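Local coordinates for putative methyl-accepting chemotaxis signal transduction protein (Campylobacter jejuni, PDB 6W3O) that probably senses chemical attractants or repellents in chemotaxis, binding an amino-acid ligand such as 4-methylisoleucine in its PDC (Cache-type) sensor domain, at residues 78-83 against 131-136; 84-89 against 109-114; 138-143 against 158-163. All coordinates share one frame; numbering follows the deposited sequence.

The three contacts lie within the first PDC sensor domain, and all of them reach the bound 4-methylisoleucine. Contacts 1 and 3 sit close together, their centres about 6 Å apart, on one antiparallel sheet in which strands 80-84, 152-162, 139-149 and 126-132 run side by side. Contact 2 is further out, its centre about 14 Å from that of contact 1 and about 17 Å from that of contact 3. Along the chain, contact 2 falls between the two halves of contact 1, and contact 3 follows both. The ligand's ammonium is held by the sheet residues Y131 and D160 together with loop residue D133, while T134 of contact 1 binds the carboxylate and K113 of contact 2 comes near it.

Contact 1 of 3, residues 78-83 against 131-136; sequences ALNVYL and YLDTVL. With SKG (4-methylisoleucine), chain C.
L79 and L136 mark the closest backbone approach, with CA atoms 8.2 Å apart, so no backbone pairing joins the start of strand 80-84, with L79 just before it, to the loop after strand 126-132; side chains and ligand span the gap. This is the amino-acid pocket of a PDC sensor domain. At one end L136 CD1 presses on L79 CG at 3.5 Å, a tight carbon contact, the two leucines passing alongside one another and heading opposite ways. Next to it, N80 ND2 makes a weak, bent bond to D133 OD2 (3.1 Å, 145°), amide and carboxylate planes turned 37° apart; the amide's stronger partner is D160, while N80 OD1 is buried against the L136 methyl CD1 with no polar partner. D133 OD2 is also held by the backbone N of L136 at 2.7 Å, an Asx motif that fixes the carboxylate. Its other oxygen, OD1, receives the ligand ammonium N at 2.6 Å, and Y131 OH, positioned by a hydrogen bond to T142 OG1, accepts from it at 2.8 Å. Y131 reaches it with CG wedged between backbone N and carbonyl carbon (chi1 69°), its ring turning an edge to the ligand carboxylate. Y82 does the opposite: ligand methyl CD1 sits over the centre of one ring face. The ligand carboxylate is gripped twice by a single residue, its atom O accepting from T134 N at 3.0 Å and from T134 OG1 at 2.7 Å.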
loop_
_atom_site.group_PDB
_atom_site.type_symbol
_atom_site.label_atom_id
_atom_site.label_comp_id
_atom_site.label_asym_id
_atom_site.label_seq_id
_atom_site.Cartn_x
_atom_site.Cartn_y
_atom_site.Cartn_z
ATOM N N ALA A 78 -8.790 11.314 -0.662
ATOM C CA ALA A 78 -8.796 10.210 0.289
ATOM C C ALA A 78 -10.238 9.866 0.636
ATOM O O ALA A 78 -11.167 10.658 0.439
ATOM C CB ALA A 78 -8.055 10.593 1.554
ATOM N N LEU A 79 -10.427 8.655 1.137
ATOM C CA LEU A 79 -11.769 8.191 1.501
ATOM C C LEU A 79 -12.204 8.770 2.855
ATOM O O LEU A 79 -13.326 9.234 2.993
ATOM C CB LEU A 79 -11.808 6.664 1.515
ATOM C CG LEU A 79 -13.218 6.116 1.582
ATOM C CD1 LEU A 79 -13.908 6.384 0.216
ATOM C CD2 LEU A 79 -13.143 4.626 1.910
ATOM N N ASN A 80 -11.298 8.701 3.835
ATOM C CA ASN A 80 -11.531 9.180 5.200
ATOM C C ASN A 80 -10.257 9.820 5.676
ATOM O O ASN A 80 -9.159 9.292 5.405
ATOM C CB ASN A 80 -11.879 8.089 6.202
ATOM C CG ASN A 80 -13.164 7.343 5.875
ATOM O OD1 ASN A 80 -14.227 7.931 5.753
ATOM N ND2 ASN A 80 -13.037 6.030 5.735
ATOM N N VAL A 81 -10.386 10.893 6.458
ATOM C CA VAL A 81 -9.232 11.470 7.165
ATOM C C VAL A 81 -9.771 11.825 8.562
ATOM O O VAL A 81 -10.867 12.400 8.684
ATOM C CB VAL A 81 -8.677 12.712 6.437
ATOM C CG1 VAL A 81 -7.593 13.374 7.251
ATOM C CG2 VAL A 81 -8.188 12.388 5.055
ATOM N N TYR A 82 -9.034 11.475 9.611
ATOM C CA TYR A 82 -9.610 11.500 10.955
ATOM C C TYR A 82 -8.558 11.685 12.018
ATOM O O TYR A 82 -7.385 11.386 11.825
ATOM C CB TYR A 82 -10.471 10.244 11.231
ATOM C CG TYR A 82 -9.851 8.937 10.787
ATOM C CD1 TYR A 82 -9.984 8.496 9.471
ATOM C CD2 TYR A 82 -9.162 8.124 11.684
ATOM C CE1 TYR A 82 -9.438 7.281 9.070
ATOM C CE2 TYR A 82 -8.597 6.920 11.291
ATOM C CZ TYR A 82 -8.781 6.483 9.991
ATOM O OH TYR A 82 -8.268 5.284 9.598
ATOM N N LEU A 83 -9.039 12.084 13.194
ATOM C CA LEU A 83 -8.178 12.225 14.368
ATOM C C LEU A 83 -8.870 11.556 15.564
ATOM O O LEU A 83 -9.955 11.986 15.975
ATOM C CB LEU A 83 -7.910 13.715 14.683
ATOM C CG LEU A 83 -7.021 13.990 15.880
ATOM C CD1 LEU A 83 -5.618 13.441 15.661
ATOM C CD2 LEU A 83 -6.994 15.453 16.229
ATOM N N TYR A 131 -7.838 -3.466 4.293
ATOM C CA TYR A 131 -8.970 -3.991 5.061
ATOM C C TYR A 131 -10.238 -3.238 4.701
ATOM O O TYR A 131 -10.200 -2.160 4.094
ATOM C CB TYR A 131 -8.707 -3.940 6.575
ATOM C CG TYR A 131 -8.672 -2.544 7.102
ATOM C CD1 TYR A 131 -7.529 -1.751 6.986
ATOM C CD2 TYR A 131 -9.793 -1.983 7.678
ATOM C CE1 TYR A 131 -7.538 -0.453 7.462
ATOM C CE2 TYR A 131 -9.813 -0.682 8.148
ATOM C CZ TYR A 131 -8.690 0.085 8.017
ATOM O OH TYR A 131 -8.722 1.415 8.427
ATOM N N LEU A 132 -11.372 -3.831 5.060
ATOM C CA LEU A 132 -12.652 -3.244 4.738
ATOM C C LEU A 132 -13.030 -2.144 5.712
ATOM O O LEU A 132 -13.228 -2.392 6.900
ATOM C CB LEU A 132 -13.749 -4.303 4.753
ATOM C CG LEU A 132 -15.099 -3.879 4.163
ATOM C CD1 LEU A 132 -15.083 -3.553 2.676
ATOM C CD2 LEU A 132 -16.161 -4.955 4.429
ATOM N N ASP A 133 -13.092 -0.918 5.206
ATOM C CA ASP A 133 -13.409 0.239 6.072
ATOM C C ASP A 133 -14.730 0.030 6.817
ATOM O O ASP A 133 -15.744 -0.335 6.207
ATOM C CB ASP A 133 -13.553 1.486 5.205
ATOM C CG ASP A 133 -13.834 2.701 6.007
ATOM O OD1 ASP A 133 -13.042 2.998 6.859
ATOM O OD2 ASP A 133 -14.770 3.421 5.716
ATOM N N THR A 134 -14.739 0.385 8.090
ATOM C CA THR A 134 -15.919 0.236 8.941
ATOM C C THR A 134 -17.064 1.120 8.475
ATOM O O THR A 134 -18.222 0.733 8.573
ATOM C CB THR A 134 -15.565 0.691 10.378
ATOM O OG1 THR A 134 -14.464 -0.079 10.864
ATOM C CG2 THR A 134 -16.746 0.522 11.285
ATOM N N VAL A 135 -16.763 2.345 8.044
ATOM C CA VAL A 135 -17.818 3.333 7.793
ATOM C C VAL A 135 -18.336 3.280 6.342
ATOM O O VAL A 135 -19.530 3.333 6.080
ATOM C CB VAL A 135 -17.329 4.727 8.183
ATOM C CG1 VAL A 135 -18.345 5.766 7.770
ATOM C CG2 VAL A 135 -17.129 4.790 9.691
ATOM N N LEU A 136 -17.432 3.194 5.390
ATOM C CA LEU A 136 -17.811 3.289 3.981
ATOM C C LEU A 136 -17.775 1.933 3.262
ATOM O O LEU A 136 -18.132 1.863 2.083
ATOM C CB LEU A 136 -16.971 4.341 3.248
ATOM C CG LEU A 136 -17.270 5.800 3.666
ATOM C CD1 LEU A 136 -16.348 6.788 2.988
ATOM C CD2 LEU A 136 -18.711 6.185 3.372
HETATM N N SKG C . -10.978 3.095 8.436
HETATM C CA SKG C . -11.103 3.251 9.896
HETATM C C SKG C . -11.566 1.886 10.411
HETATM O O SKG C . -12.363 1.191 9.734
HETATM C CB SKG C . -12.045 4.435 10.201
HETATM C CG SKG C . -12.056 4.708 11.718
HETATM C CD1 SKG C . -12.388 6.188 11.917
HETATM C CD2 SKG C . -13.087 3.784 12.442
HETATM O OXT SKG C . -11.144 1.460 11.517
HETATM C CAE SKG C . -13.430 4.322 9.573
#

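Contact 2 of 3, residues 84-89 against 109-114; sequences GLNNGK and DIKTKD. With SKG (4-methylisoleucine), chain C.
I110 drives its side chain into the turn at residues 84-89, and G88 and I110 bring their CA atoms to 6.0 Å. The buried half of the contact is built on this one isoleucine. With chi1 at 69° and the chain extended beyond CG1, its CD1 is carried to the mouth of the turn, 3.6 Å from G84 CA. The same methyl meets the carbonyl oxygens of L85 and K89, while CG1 rests against G88 O. I110 also touches W115 and Y116 of helix 114-119, so its side chain joins that helix to the turn. L85 to G88 form a type I beta turn, tied by G88 N to L85 O at 2.9 Å; the bond from L85 N to K89 O closes the loop of the hairpin made by strands 80-84 and 90-94.

On the solvent side the ties are polar. Exposed K111 stretches its chain out and hydrogen-bonds through NZ to N86 O at 2.8 Å and to N86 OD1 at 2.9 Å. The backbone oxygen is met 18° from its carbonyl plane, whereas the amide oxygen is approached from above its plane, 58° out. A water fills in near the backbone, donating to G88 O at 2.6 Å and accepting from I110 N. K113, further along, makes a weak hydrogen bond to T134 OG1 and probably lends some positive charge near the ligand carboxylate. The firm fit thus rests on apolar I110, while the lysine and the water add polar ties at the exposed side, K111 NZ binding both a backbone and a side-chain oxygen of N86.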
loop_
_atom_site.group_PDB
_atom_site.type_symbol
_atom_site.label_atom_id
_atom_site.label_comp_id
_atom_site.label_asym_id
_atom_site.label_seq_id
_atom_site.Cartn_x
_atom_site.Cartn_y
_atom_site.Cartn_z
ATOM N N GLY A 84 -8.249 10.472 16.033
ATOM C CA GLY A 84 -8.769 9.686 17.171
ATOM C C GLY A 84 -8.203 10.151 18.483
ATOM O O GLY A 84 -6.984 10.357 18.592
ATOM N N LEU A 85 -9.060 10.303 19.493
ATOM C CA LEU A 85 -8.672 10.860 20.799
ATOM C C LEU A 85 -8.701 9.790 21.875
ATOM O O LEU A 85 -9.391 8.767 21.748
ATOM C CB LEU A 85 -9.617 11.986 21.204
ATOM C CG LEU A 85 -9.840 13.097 20.174
ATOM C CD1 LEU A 85 -10.812 14.141 20.746
ATOM C CD2 LEU A 85 -8.541 13.776 19.766
ATOM N N ASN A 86 -7.968 10.049 22.952
ATOM C CA ASN A 86 -7.842 9.060 24.037
ATOM C C ASN A 86 -9.135 8.822 24.801
ATOM O O ASN A 86 -9.222 7.854 25.550
ATOM C CB ASN A 86 -6.748 9.508 25.005
ATOM C CG ASN A 86 -6.485 8.500 26.106
ATOM O OD1 ASN A 86 -6.200 7.339 25.847
ATOM N ND2 ASN A 86 -6.570 8.967 27.370
ATOM N N ASN A 87 -10.145 9.666 24.595
ATOM C CA ASN A 87 -11.458 9.414 25.178
ATOM C C ASN A 87 -12.330 8.500 24.330
ATOM O O ASN A 87 -13.492 8.245 24.664
ATOM C CB ASN A 87 -12.194 10.715 25.490
ATOM C CG ASN A 87 -12.511 11.539 24.255
ATOM O OD1 ASN A 87 -12.293 11.098 23.131
ATOM N ND2 ASN A 87 -13.061 12.748 24.480
ATOM N N GLY A 88 -11.761 7.991 23.224
ATOM C CA GLY A 88 -12.459 7.092 22.356
ATOM C C GLY A 88 -13.229 7.732 21.214
ATOM O O GLY A 88 -13.763 7.031 20.347
ATOM N N LYS A 89 -13.317 9.047 21.202
ATOM C CA LYS A 89 -13.989 9.735 20.100
ATOM C C LYS A 89 -13.032 9.960 18.952
ATOM O O LYS A 89 -11.830 10.112 19.142
ATOM C CB LYS A 89 -14.552 11.061 20.569
ATOM C CG LYS A 89 -15.498 10.888 21.750
ATOM C CD LYS A 89 -16.370 12.091 21.946
ATOM C CE LYS A 89 -17.103 11.995 23.286
ATOM N NZ LYS A 89 -17.617 13.312 23.681
ATOM N N ASP A 109 -15.291 2.485 18.275
ATOM C CA ASP A 109 -14.437 1.502 18.956
ATOM C C ASP A 109 -12.970 1.660 18.549
ATOM O O ASP A 109 -12.279 0.698 18.224
ATOM C CB ASP A 109 -14.903 0.065 18.657
ATOM C CG ASP A 109 -16.317 -0.195 19.124
ATOM O OD1 ASP A 109 -16.617 0.189 20.264
ATOM O OD2 ASP A 109 -17.135 -0.739 18.344
ATOM N N ILE A 110 -12.475 2.885 18.608
ATOM C CA ILE A 110 -11.193 3.161 17.982
ATOM C C ILE A 110 -10.000 2.531 18.684
ATOM O O ILE A 110 -9.024 2.157 18.051
ATOM C CB ILE A 110 -10.921 4.657 17.724
ATOM C CG1 ILE A 110 -10.721 5.427 19.042
ATOM C CG2 ILE A 110 -11.998 5.240 16.815
ATOM C CD1 ILE A 110 -10.347 6.879 18.856
ATOM N N LYS A 111 -10.106 2.295 19.986
ATOM C CA LYS A 111 -8.980 1.711 20.692
ATOM C C LYS A 111 -8.789 0.206 20.446
ATOM O O LYS A 111 -7.763 -0.364 20.840
ATOM C CB LYS A 111 -9.085 1.987 22.174
ATOM C CG LYS A 111 -8.786 3.432 22.522
ATOM C CD LYS A 111 -8.699 3.610 24.030
ATOM C CE LYS A 111 -8.261 4.998 24.389
ATOM N NZ LYS A 111 -8.247 5.225 25.866
ATOM N N THR A 112 -9.728 -0.401 19.719
ATOM C CA THR A 112 -9.605 -1.789 19.297
ATOM C C THR A 112 -8.888 -1.903 17.972
ATOM O O THR A 112 -8.694 -3.017 17.456
ATOM C CB THR A 112 -10.965 -2.489 19.138
ATOM O OG1 THR A 112 -11.708 -1.912 18.049
ATOM C CG2 THR A 112 -11.773 -2.383 20.404
ATOM N N LYS A 113 -8.676 -0.755 17.332
ATOM C CA LYS A 113 -8.172 -0.771 15.960
ATOM C C LYS A 113 -6.641 -0.819 15.907
ATOM O O LYS A 113 -5.966 -0.090 16.611
ATOM C CB LYS A 113 -8.662 0.446 15.183
ATOM C CG LYS A 113 -10.167 0.669 15.173
ATOM C CD LYS A 113 -10.923 -0.456 14.492
ATOM C CE LYS A 113 -12.387 -0.083 14.347
ATOM N NZ LYS A 113 -13.131 -1.222 13.772
ATOM N N ASP A 114 -6.108 -1.608 14.991
ATOM C CA ASP A 114 -4.672 -1.649 14.796
ATOM C C ASP A 114 -4.112 -0.281 14.392
ATOM O O ASP A 114 -3.027 0.103 14.854
ATOM C CB ASP A 114 -4.278 -2.695 13.738
ATOM C CG ASP A 114 -4.435 -4.131 14.230
ATOM O OD1 ASP A 114 -4.514 -4.373 15.455
ATOM O OD2 ASP A 114 -4.481 -5.025 13.364
HETATM N N SKG C . -10.978 3.095 8.436
HETATM C CA SKG C . -11.103 3.251 9.896
HETATM C C SKG C . -11.566 1.886 10.411
HETATM O O SKG C . -12.363 1.191 9.734
HETATM C CB SKG C . -12.045 4.435 10.201
HETATM C CG SKG C . -12.056 4.708 11.718
HETATM C CD1 SKG C . -12.388 6.188 11.917
HETATM C CD2 SKG C . -13.087 3.784 12.442
HETATM O OXT SKG C . -11.144 1.460 11.517
HETATM C CAE SKG C . -13.430 4.322 9.573
HETATM O O HOH W 1 -14.154 4.430 20.476
#

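Contact 3 of 3, residues 138-143 against 158-163; sequences QYVITY and GVDIPS. With SKG (4-methylisoleucine), chain C.
Y143 and V159 pair across a beta hairpin of strands 139-149 and 152-162, which lies within the six-stranded antiparallel sheet of the PDC sensor domain, between strands 80-84 and 126-132. The two strands have axes 4.4 Å apart at closest and 145° between directions. I141 and I161 form a hydrogen-bonded pair, I141 N reaching I161 O at 2.9 Å, and Y143 pairs likewise with V159; the T142-D160 and V140-P162 pairs between and beyond them are non-hydrogen-bonded. Y143 and S163, at the two ends, bury the most surface, with D160 among the next.

Y143 sends its ring to the side of the sheet where helix 4-48 packs. CE1 comes within 3.8 Å of I161 CG1, the two side chains crossing at a slant, while the ring edge lies by V159 O. Its hydroxyl is bonded to N36 of that helix, which pins the far end of the ring.

S163, at the opposite end, closes the pairing just past P162. Its backbone N donates to Y139 O at 3.0 Å from well above the carbonyl plane, 41° out of it. Its CB is loosely packed near I141 CG1.

D160 stands on the ligand side of the sheet next to T142, both side chains rising from it in the same direction. T142 OG1, itself bonded to Y131 OH behind it, donates to D160 OD1 at 2.6 Å, approaching 50° above the carboxylate plane. Y82 OH bonds to OD1 too, and N80 ND2 to OD2, so three side chains hold this carboxylate in place. With D133 also close by, the ammonium probably balances two negative charges that would otherwise oppose each other. D160 OD2 takes the ligand N at 2.7 Å.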
loop_
_atom_site.group_PDB
_atom_site.type_symbol
_atom_site.label_atom_id
_atom_site.label_comp_id
_atom_site.label_asym_id
_atom_site.label_seq_id
_atom_site.Cartn_x
_atom_site.Cartn_y
_atom_site.Cartn_z
ATOM N N GLN A 138 -15.400 0.167 1.910
ATOM C CA GLN A 138 -14.440 0.004 0.813
ATOM C C GLN A 138 -13.133 -0.528 1.374
ATOM O O GLN A 138 -12.772 -0.182 2.501
ATOM C CB GLN A 138 -14.230 1.315 0.062
ATOM C CG GLN A 138 -15.536 1.790 -0.556
ATOM C CD GLN A 138 -15.411 3.092 -1.267
ATOM O OE1 GLN A 138 -14.449 3.299 -1.994
ATOM N NE2 GLN A 138 -16.451 3.923 -1.172
ATOM N N TYR A 139 -12.374 -1.249 0.557
ATOM C CA TYR A 139 -11.071 -1.697 1.006
ATOM C C TYR A 139 -10.105 -0.507 0.958
ATOM O O TYR A 139 -10.040 0.243 -0.049
ATOM C CB TYR A 139 -10.541 -2.849 0.158
ATOM C CG TYR A 139 -11.267 -4.111 0.469
ATOM C CD1 TYR A 139 -10.896 -4.897 1.534
ATOM C CD2 TYR A 139 -12.429 -4.443 -0.246
ATOM C CE1 TYR A 139 -11.661 -5.983 1.916
ATOM C CE2 TYR A 139 -13.165 -5.548 0.090
ATOM C CZ TYR A 139 -12.773 -6.316 1.159
ATOM O OH TYR A 139 -13.570 -7.353 1.527
ATOM N N VAL A 140 -9.420 -0.301 2.072
ATOM C CA VAL A 140 -8.508 0.845 2.272
ATOM C C VAL A 140 -7.190 0.372 2.815
ATOM O O VAL A 140 -7.102 -0.681 3.468
ATOM C CB VAL A 140 -9.089 1.915 3.198
ATOM C CG1 VAL A 140 -10.351 2.519 2.587
ATOM C CG2 VAL A 140 -9.341 1.372 4.580
ATOM N N ILE A 141 -6.149 1.161 2.533
ATOM C CA ILE A 141 -4.894 1.118 3.257
ATOM C C ILE A 141 -4.874 2.387 4.130
ATOM O O ILE A 141 -5.174 3.477 3.615
ATOM C CB ILE A 141 -3.747 1.158 2.251
ATOM C CG1 ILE A 141 -3.721 -0.132 1.424
ATOM C CG2 ILE A 141 -2.430 1.326 2.967
ATOM C CD1 ILE A 141 -2.886 -0.056 0.163
ATOM N N THR A 142 -4.602 2.193 5.419
ATOM C CA THR A 142 -4.600 3.284 6.370
ATOM C C THR A 142 -3.169 3.639 6.731
ATOM O O THR A 142 -2.337 2.774 7.024
ATOM C CB THR A 142 -5.431 2.927 7.609
ATOM O OG1 THR A 142 -6.781 2.724 7.208
ATOM C CG2 THR A 142 -5.333 4.037 8.698
ATOM N N TYR A 143 -2.915 4.936 6.720
ATOM C CA TYR A 143 -1.666 5.528 7.213
ATOM C C TYR A 143 -2.033 6.256 8.498
ATOM O O TYR A 143 -2.894 7.117 8.490
ATOM C CB TYR A 143 -1.160 6.547 6.173
ATOM C CG TYR A 143 -0.917 5.953 4.831
ATOM C CD1 TYR A 143 -1.972 5.746 3.952
ATOM C CD2 TYR A 143 0.337 5.451 4.484
ATOM C CE1 TYR A 143 -1.773 5.093 2.748
ATOM C CE2 TYR A 143 0.524 4.757 3.282
ATOM C CZ TYR A 143 -0.533 4.614 2.423
ATOM O OH TYR A 143 -0.366 3.980 1.173
ATOM N N GLY A 158 -5.431 9.446 11.172
ATOM C CA GLY A 158 -5.555 8.377 10.174
ATOM C C GLY A 158 -5.965 8.931 8.848
ATOM O O GLY A 158 -6.771 9.858 8.741
ATOM N N VAL A 159 -5.425 8.303 7.795
ATOM C CA VAL A 159 -5.716 8.625 6.400
ATOM C C VAL A 159 -6.000 7.322 5.684
ATOM O O VAL A 159 -5.165 6.409 5.678
ATOM C CB VAL A 159 -4.523 9.351 5.734
ATOM C CG1 VAL A 159 -4.804 9.545 4.259
ATOM C CG2 VAL A 159 -4.228 10.648 6.417
ATOM N N ASP A 160 -7.219 7.187 5.131
ATOM C CA ASP A 160 -7.599 5.980 4.401
ATOM C C ASP A 160 -7.604 6.244 2.904
ATOM O O ASP A 160 -8.336 7.112 2.412
ATOM C CB ASP A 160 -9.037 5.551 4.797
ATOM C CG ASP A 160 -9.206 5.142 6.239
ATOM O OD1 ASP A 160 -8.198 4.923 6.942
ATOM O OD2 ASP A 160 -10.392 5.097 6.662
ATOM N N ILE A 161 -6.779 5.479 2.193
ATOM C CA ILE A 161 -6.691 5.552 0.760
ATOM C C ILE A 161 -7.248 4.245 0.183
ATOM O O ILE A 161 -6.859 3.179 0.612
ATOM C CB ILE A 161 -5.226 5.702 0.316
ATOM C CG1 ILE A 161 -4.575 6.918 1.000
ATOM C CG2 ILE A 161 -5.142 5.821 -1.212
ATOM C CD1 ILE A 161 -5.200 8.250 0.651
ATOM N N PRO A 162 -8.160 4.309 -0.818
ATOM C CA PRO A 162 -8.668 3.061 -1.378
ATOM C C PRO A 162 -7.544 2.184 -1.914
ATOM O O PRO A 162 -6.648 2.672 -2.639
ATOM C CB PRO A 162 -9.562 3.546 -2.535
ATOM C CG PRO A 162 -10.026 4.916 -2.119
ATOM C CD PRO A 162 -8.791 5.480 -1.448
ATOM N N SER A 163 -7.517 0.920 -1.504
ATOM C CA SER A 163 -6.543 -0.023 -2.042
ATOM C C SER A 163 -6.637 -0.209 -3.546
ATOM O O SER A 163 -5.605 -0.423 -4.200
ATOM C CB SER A 163 -6.581 -1.368 -1.322
ATOM O OG SER A 163 -7.862 -1.830 -1.350
HETATM N N SKG C . -10.978 3.095 8.436
HETATM C CA SKG C . -11.103 3.251 9.896
HETATM C C SKG C . -11.566 1.886 10.411
HETATM O O SKG C . -12.363 1.191 9.734
HETATM C CB SKG C . -12.045 4.435 10.201
HETATM C CG SKG C . -12.056 4.708 11.718
HETATM C CD1 SKG C . -12.388 6.188 11.917
HETATM C CD2 SKG C . -13.087 3.784 12.442
HETATM O OXT SKG C . -11.144 1.460 11.517
HETATM C CAE SKG C . -13.430 4.322 9.573
#